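Ancylostoma secreted protein 1 (Necator americanus, PDB 3NT8) is probably associated with the transition of infective hookworm larvae to parasitism, as a secreted protein built from two CAP domains. Local coordinates at residues 34-39 against 114-119; 42-47 against 121-126; 309-314 against 322-327. All blocks are in the same frame, centred on the assembly; numbering follows the deposited sequence.

Interactions 1 and 2 belong to the first CAP domain and interaction 3 to the second. The first two both use helix 34-52, their centres 12 Å apart: its first turn meets the lead-in to helix 119-127, and its next turns meet that helix itself. Both are partly buried. Interaction 1 sets a carboxylate, bonded elsewhere, beside carbon atoms and adds a slight apolar touch, whereas interaction 2 is aromatic and aliphatic, with polar atoms satisfied elsewhere. Interaction 3, whose nearest atoms lie about 16 Å from those of interaction 2, is buried near the centre of the molecule. It joins strand 305-311 to helix 318-330 and adds a direct side-chain hydrogen bond to its apolar packing.

Interaction 1. Residues 34-39 against 114-119; sequences DSDRQA and DPSVKI
Asp36 and Ser116 lie 6.6 Å apart, CA to CA, and Ala39 and Ile119 7.5 Å, so the first turn of helix 34-52 runs beside the 3-10 turn 115-118 that leads into helix 119-127. Asp36 OD1 touches Ser116 CB at 3.3 Å and lies 3.6 Å from Ile119 CD1, the Asp36 and Ile119 side chains crossing at about a right angle. Ile119 can send CD1 to Asp36 because CG1 lies beside its backbone N (chi1 -66°); Ile119 CG2, on the other branch, comes 4.5 Å from Ala39 CB, whose small size suits a place facing the neighbouring segment. No hydrogen bond crosses the contact. Asp36 is held instead through OD2, by Tyr164 OH and by Thr33 N, a bond back to the residue before the helix that forms one half of a capping box. Ser116 OG instead bonds Asp114 OD1 at 2.8 Å, meeting it from above the carboxylate plane. Pro115 suits the start of a tight turn and rests on strands 159-167 and 170-177. Two helix starts brought side by side over one sheet in this way belong to the alpha-beta-alpha sandwich of the CAP domain.

Interaction 2. Residues 42-47 against 121-126; sequences DFHNNA and PTLSGW
Phe43 swings its ring out toward Leu123 because CG stands anti to the backbone N (chi1 -169°), while in His44 CG lies beside its own backbone N and the imidazole comes at Leu123 from another direction. The leucine is thus met by two rings that diverge from consecutive residues of helix 34-52. Its CB sits over one face of the phenyl ring, with Leu123 CB 3.9 Å from the centroid of the Phe43 ring and 16° off the ring normal, a CH-pi contact in which the two side chains slide past each other in opposite directions. Leu123 CD2 reaches further, lying 3.8 Å from Phe43 CB and 3.6 Å from His44 CE1; the His44 and Leu123 side chains cross at about a right angle. Leucine suits the place, since its CB and branch methyl can meet two differently turned rings. At the far end of the phenyl ring, Phe43 CZ meets Ser124 CB at 3.7 Å, and this small residue lets the ring come close to the backbone.

The polar groups look elsewhere. Both nitrogens of His44 are engaged, ND1 with Phe40 O one turn back and NE2 with Tyr177 OH, which together fix the rotation of the ring that Leu123 packs against, and Ser124 OG likewise bonds within its own helix, to Glu120 O. With large side chains between them, the two helix axes stay 10.9 Å apart and run in roughly the same direction, at 34°. Met152 of helix 147-153 touches both rings and also Trp126, extending the apolar cluster, and His44, Thr122 and Trp126 all rest on strand 170-177. Such a helix pair laid over one face of the central sheet forms a helical layer of the CAP alpha-beta-alpha sandwich.

Interaction 3. Residues 309-314 against 322-327; sequences YKTSVL and AKQASQ
Tyr309 OH donates a short hydrogen bond to Gln324 OE1, 2.6 Å away, and joins the end of strand 305-311 to helix 318-330. The oxygen lies at the edge of the tyrosine ring, but the hydroxyl stands well above the carbonyl plane of the glutamine, 63° out of it, with the ring and amide planes 77° apart. Glutamine suits the place because its extended chain, with CG anti to the backbone N (chi1 -163°), carries a neutral acceptor to the buried hydroxyl. Beside it, Ala325 lays its CB over one face of the ring, 3.8 Å from the centroid of the Tyr309 ring and 3.5 Å from Tyr309 CG. A methyl group is small enough for the strand and helix to approach, and the CA atoms of Tyr309 and Ala325 are 5.9 Å apart. Thr311 N lies over the opposite face. The strand is tied to the sheet through backbone bonds of Tyr309 with Gly383 and Thr311 with Thr381. Tyrosine thus does two jobs: its face supplies apolar packing, and its one bond across the contact, although made from above the amide plane, probably offsets the cost of burying the hydroxyl and may position the end of the ring.

Interaction 1. Residues 34-39 against 114-119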
# COMPACT_ATOMS: atom_id res chain seq x y z
N ASP A 34 -17.72 25.40 6.82
CA ASP A 34 -16.39 25.53 6.18
C ASP A 34 -15.31 25.73 7.18
O ASP A 34 -14.18 25.24 6.99
CB ASP A 34 -16.35 26.61 5.11
CG ASP A 34 -16.97 26.14 3.82
OD1 ASP A 34 -17.41 24.95 3.78
OD2 ASP A 34 -17.06 26.95 2.87
N SER A 35 -15.66 26.38 8.27
CA SER A 35 -14.72 26.66 9.31
C SER A 35 -14.29 25.35 9.97
O SER A 35 -13.14 25.20 10.41
CB SER A 35 -15.35 27.62 10.33
OG SER A 35 -14.42 27.82 11.34
N ASP A 36 -15.23 24.41 10.04
CA ASP A 36 -14.95 23.06 10.52
C ASP A 36 -14.08 22.31 9.53
O ASP A 36 -13.17 21.65 9.94
CB ASP A 36 -16.25 22.29 10.69
CG ASP A 36 -17.14 22.87 11.80
OD1 ASP A 36 -16.63 23.51 12.73
OD2 ASP A 36 -18.34 22.63 11.72
N ARG A 37 -14.38 22.42 8.25
CA ARG A 37 -13.63 21.70 7.26
C ARG A 37 -12.20 22.21 7.27
O ARG A 37 -11.29 21.47 6.93
CB ARG A 37 -14.22 21.87 5.88
CG ARG A 37 -15.58 21.33 5.73
CD ARG A 37 -16.22 21.82 4.43
NE ARG A 37 -17.44 21.05 4.15
CZ ARG A 37 -18.64 21.48 4.48
NH1 ARG A 37 -18.78 22.69 5.01
NH2 ARG A 37 -19.69 20.72 4.23
N GLN A 38 -12.02 23.50 7.53
CA GLN A 38 -10.73 24.11 7.47
C GLN A 38 -10.00 23.68 8.73
O GLN A 38 -8.86 23.44 8.67
CB GLN A 38 -10.91 25.64 7.36
CG GLN A 38 -9.61 26.41 7.09
CD GLN A 38 -9.18 26.27 5.65
OE1 GLN A 38 -9.93 26.67 4.75
NE2 GLN A 38 -8.02 25.64 5.40
N ALA A 39 -10.69 23.49 9.86
CA ALA A 39 -10.00 23.04 11.05
C ALA A 39 -9.56 21.54 11.00
O ALA A 39 -8.52 21.21 11.49
CB ALA A 39 -10.78 23.35 12.29
N ASP A 114 -22.18 23.57 21.00
CA ASP A 114 -21.12 24.00 20.08
C ASP A 114 -20.14 22.86 19.77
O ASP A 114 -19.01 22.81 20.31
CB ASP A 114 -20.39 25.20 20.63
CG ASP A 114 -19.58 25.91 19.59
OD1 ASP A 114 -19.68 25.50 18.41
OD2 ASP A 114 -18.87 26.86 19.93
N PRO A 115 -20.56 21.91 18.94
CA PRO A 115 -19.73 20.73 18.66
C PRO A 115 -18.35 21.02 18.00
O PRO A 115 -17.46 20.19 18.07
CB PRO A 115 -20.61 19.88 17.72
CG PRO A 115 -21.53 20.84 17.13
CD PRO A 115 -21.80 21.90 18.14
N SER A 116 -18.17 22.18 17.37
CA SER A 116 -16.90 22.50 16.76
C SER A 116 -15.73 22.51 17.78
O SER A 116 -14.55 22.30 17.43
CB SER A 116 -17.05 23.81 15.97
OG SER A 116 -17.48 24.86 16.84
N VAL A 117 -16.04 22.69 19.07
CA VAL A 117 -14.94 22.78 20.07
C VAL A 117 -14.33 21.43 20.41
O VAL A 117 -13.27 21.35 21.07
CB VAL A 117 -15.31 23.58 21.34
CG1 VAL A 117 -15.74 25.01 20.91
CG2 VAL A 117 -16.40 22.86 22.14
N LYS A 118 -14.99 20.39 19.92
CA LYS A 118 -14.48 19.05 20.09
C LYS A 118 -13.63 18.59 18.92
O LYS A 118 -13.13 17.44 18.92
CB LYS A 118 -15.64 18.08 20.33
CG LYS A 118 -16.20 18.16 21.73
CD LYS A 118 -15.28 17.48 22.76
CE LYS A 118 -15.73 17.79 24.15
NZ LYS A 118 -14.84 17.11 25.12
N ILE A 119 -13.43 19.45 17.92
CA ILE A 119 -12.62 19.03 16.78
C ILE A 119 -11.14 18.87 17.17
O ILE A 119 -10.50 17.91 16.79
CB ILE A 119 -12.75 19.96 15.54
CG1 ILE A 119 -14.15 19.91 14.93
CG2 ILE A 119 -11.68 19.52 14.46
CD1 ILE A 119 -14.32 21.01 13.83

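Interaction 2. Residues 42-47 against 121-126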
# COMPACT_ATOMS: atom_id res chain seq x y z
N ASP A 42 -6.54 21.67 8.20
CA ASP A 42 -5.32 22.31 8.66
C ASP A 42 -4.59 21.48 9.72
O ASP A 42 -3.34 21.36 9.71
CB ASP A 42 -5.66 23.70 9.26
CG ASP A 42 -6.02 24.72 8.21
OD1 ASP A 42 -5.84 24.44 6.99
OD2 ASP A 42 -6.45 25.83 8.61
N PHE A 43 -5.36 20.91 10.64
CA PHE A 43 -4.73 20.13 11.71
C PHE A 43 -3.95 18.94 11.06
O PHE A 43 -2.82 18.60 11.46
CB PHE A 43 -5.77 19.66 12.74
CG PHE A 43 -5.15 19.07 14.00
CD1 PHE A 43 -5.20 19.78 15.22
CD2 PHE A 43 -4.55 17.81 13.99
CE1 PHE A 43 -4.63 19.25 16.36
CE2 PHE A 43 -3.98 17.28 15.16
CZ PHE A 43 -4.05 17.99 16.34
N HIS A 44 -4.52 18.34 10.04
CA HIS A 44 -3.86 17.18 9.46
C HIS A 44 -2.59 17.62 8.73
O HIS A 44 -1.56 16.99 8.89
CB HIS A 44 -4.75 16.39 8.51
CG HIS A 44 -5.71 15.43 9.18
ND1 HIS A 44 -6.92 15.82 9.71
CD2 HIS A 44 -5.66 14.08 9.33
CE1 HIS A 44 -7.56 14.76 10.19
NE2 HIS A 44 -6.81 13.69 9.97
N ASN A 45 -2.68 18.68 7.90
CA ASN A 45 -1.52 19.13 7.11
C ASN A 45 -0.41 19.79 7.89
O ASN A 45 0.75 19.72 7.50
CB ASN A 45 -1.97 20.09 6.02
CG ASN A 45 -2.74 19.39 4.98
OD1 ASN A 45 -2.42 18.25 4.64
ND2 ASN A 45 -3.79 20.04 4.47
N ASN A 46 -0.77 20.47 8.97
CA ASN A 46 0.24 21.05 9.83
C ASN A 46 1.03 19.96 10.54
O ASN A 46 2.25 20.10 10.72
CB ASN A 46 -0.38 22.00 10.88
CG ASN A 46 -0.97 23.24 10.22
OD1 ASN A 46 -0.47 23.66 9.19
ND2 ASN A 46 -2.03 23.80 10.78
N ALA A 47 0.34 18.92 11.00
CA ALA A 47 0.96 17.80 11.67
C ALA A 47 1.74 16.95 10.68
O ALA A 47 2.85 16.48 11.01
CB ALA A 47 -0.10 16.91 12.46
N PRO A 121 -9.56 18.56 20.28
CA PRO A 121 -9.18 17.51 21.19
C PRO A 121 -9.43 16.12 20.60
O PRO A 121 -8.79 15.18 21.04
CB PRO A 121 -10.05 17.80 22.45
CG PRO A 121 -11.27 18.46 21.88
CD PRO A 121 -10.64 19.41 20.84
N THR A 122 -10.37 15.98 19.64
CA THR A 122 -10.52 14.69 18.93
C THR A 122 -9.27 14.35 18.10
O THR A 122 -8.71 13.24 18.18
CB THR A 122 -11.72 14.66 17.98
OG1 THR A 122 -12.88 14.86 18.77
CG2 THR A 122 -11.85 13.30 17.28
N LEU A 123 -8.85 15.31 17.29
CA LEU A 123 -7.76 15.10 16.37
C LEU A 123 -6.42 14.95 17.17
O LEU A 123 -5.56 14.11 16.83
CB LEU A 123 -7.74 16.18 15.28
CG LEU A 123 -8.47 15.79 13.97
CD1 LEU A 123 -9.94 15.59 14.25
CD2 LEU A 123 -8.36 16.86 12.98
N SER A 124 -6.27 15.72 18.24
CA SER A 124 -5.06 15.62 19.02
C SER A 124 -4.95 14.36 19.83
O SER A 124 -3.82 13.85 20.09
CB SER A 124 -4.80 16.92 19.83
OG SER A 124 -5.70 17.13 20.89
N GLY A 125 -6.10 13.83 20.23
CA GLY A 125 -6.24 12.49 20.83
C GLY A 125 -5.85 11.35 19.85
O GLY A 125 -5.15 10.40 20.23
N TRP A 126 -6.30 11.46 18.61
CA TRP A 126 -5.85 10.55 17.52
C TRP A 126 -4.36 10.61 17.30
O TRP A 126 -3.69 9.59 17.22
CB TRP A 126 -6.58 10.84 16.20
CG TRP A 126 -8.01 10.52 16.21
CD1 TRP A 126 -8.66 9.64 17.08
CD2 TRP A 126 -9.03 10.99 15.31
NE1 TRP A 126 -9.99 9.59 16.77
CE2 TRP A 126 -10.26 10.42 15.72
CE3 TRP A 126 -9.03 11.83 14.21
CZ2 TRP A 126 -11.47 10.65 15.05
CZ3 TRP A 126 -10.25 12.08 13.57
CH2 TRP A 126 -11.45 11.49 14.00

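Interaction 3. Residues 309-314 against 322-327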
# COMPACT_ATOMS: atom_id res chain seq x y z
N TYR A 309 -4.22 -12.08 -2.96
CA TYR A 309 -4.27 -11.00 -1.97
C TYR A 309 -5.74 -10.54 -1.75
O TYR A 309 -6.48 -10.40 -2.73
CB TYR A 309 -3.48 -9.82 -2.52
CG TYR A 309 -3.79 -8.46 -1.92
CD1 TYR A 309 -3.15 -8.03 -0.78
CD2 TYR A 309 -4.70 -7.60 -2.54
CE1 TYR A 309 -3.40 -6.80 -0.23
CE2 TYR A 309 -4.98 -6.36 -2.01
CZ TYR A 309 -4.31 -5.96 -0.85
OH TYR A 309 -4.58 -4.70 -0.31
N LYS A 310 -6.13 -10.24 -0.50
CA LYS A 310 -7.36 -9.49 -0.28
C LYS A 310 -7.16 -8.39 0.75
O LYS A 310 -6.26 -8.45 1.59
CB LYS A 310 -8.54 -10.40 0.10
CG LYS A 310 -8.45 -10.95 1.52
CD LYS A 310 -9.76 -11.60 1.94
CE LYS A 310 -9.71 -12.00 3.42
NZ LYS A 310 -8.37 -12.55 3.80
N THR A 311 -8.04 -7.40 0.70
CA THR A 311 -8.10 -6.43 1.79
C THR A 311 -9.56 -6.10 2.09
O THR A 311 -10.34 -5.91 1.16
CB THR A 311 -7.33 -5.12 1.44
OG1 THR A 311 -7.51 -4.13 2.48
CG2 THR A 311 -7.81 -4.56 0.18
N SER A 312 -9.86 -5.98 3.38
CA SER A 312 -11.16 -5.65 3.91
C SER A 312 -11.74 -4.40 3.29
O SER A 312 -12.95 -4.32 3.12
CB SER A 312 -11.08 -5.46 5.42
OG SER A 312 -10.44 -6.57 6.06
N VAL A 313 -10.89 -3.44 2.92
CA VAL A 313 -11.32 -2.19 2.20
C VAL A 313 -12.00 -2.46 0.87
O VAL A 313 -11.37 -3.03 -0.01
CB VAL A 313 -10.15 -1.19 1.92
CG1 VAL A 313 -10.66 0.08 1.32
CG2 VAL A 313 -9.36 -0.90 3.17
N LEU A 314 -13.23 -1.99 0.69
CA LEU A 314 -13.98 -2.30 -0.52
C LEU A 314 -13.69 -1.32 -1.59
O LEU A 314 -13.44 -0.18 -1.32
CB LEU A 314 -15.49 -2.36 -0.28
CG LEU A 314 -16.03 -3.60 0.42
CD1 LEU A 314 -15.88 -3.49 1.91
CD2 LEU A 314 -17.51 -3.70 0.04
N ALA A 322 -2.50 -2.87 -6.06
CA ALA A 322 -1.47 -3.62 -6.80
C ALA A 322 -0.10 -3.47 -6.07
O ALA A 322 0.63 -4.43 -5.95
CB ALA A 322 -1.39 -3.14 -8.24
N LYS A 323 0.15 -2.28 -5.48
CA LYS A 323 1.45 -1.96 -4.93
C LYS A 323 1.52 -2.64 -3.56
O LYS A 323 2.55 -3.27 -3.19
CB LYS A 323 1.67 -0.40 -4.85
CG LYS A 323 3.15 0.05 -4.72
CD LYS A 323 3.35 1.52 -4.29
CE LYS A 323 4.83 1.82 -3.94
NZ LYS A 323 5.86 1.41 -5.01
N GLN A 324 0.43 -2.52 -2.80
CA GLN A 324 0.35 -3.15 -1.51
C GLN A 324 0.47 -4.71 -1.60
O GLN A 324 1.06 -5.34 -0.74
CB GLN A 324 -0.96 -2.77 -0.83
CG GLN A 324 -0.98 -3.03 0.64
CD GLN A 324 -2.37 -2.78 1.27
OE1 GLN A 324 -3.13 -3.75 1.57
NE2 GLN A 324 -2.71 -1.49 1.48
N ALA A 325 -0.15 -5.31 -2.59
CA ALA A 325 -0.19 -6.78 -2.71
C ALA A 325 1.20 -7.22 -3.03
O ALA A 325 1.70 -8.14 -2.41
CB ALA A 325 -1.16 -7.24 -3.83
N SER A 326 1.80 -6.60 -4.02
CA SER A 326 3.14 -6.91 -4.44
C SER A 326 4.16 -6.85 -3.27
O SER A 326 5.02 -7.72 -3.15
CB SER A 326 3.51 -5.98 -5.58
OG SER A 326 2.75 -6.33 -6.73
N GLN A 327 4.01 -5.83 -2.41
CA GLN A 327 4.99 -5.60 -1.35
C GLN A 327 4.77 -6.60 -0.22
O GLN A 327 5.74 -7.05 0.37
CB GLN A 327 4.89 -4.14 -0.80
CG GLN A 327 5.44 -3.07 -1.83
CD GLN A 327 5.02 -1.63 -1.42
OE1 GLN A 327 3.97 -1.43 -0.80
NE2 GLN A 327 5.84 -0.66 -1.74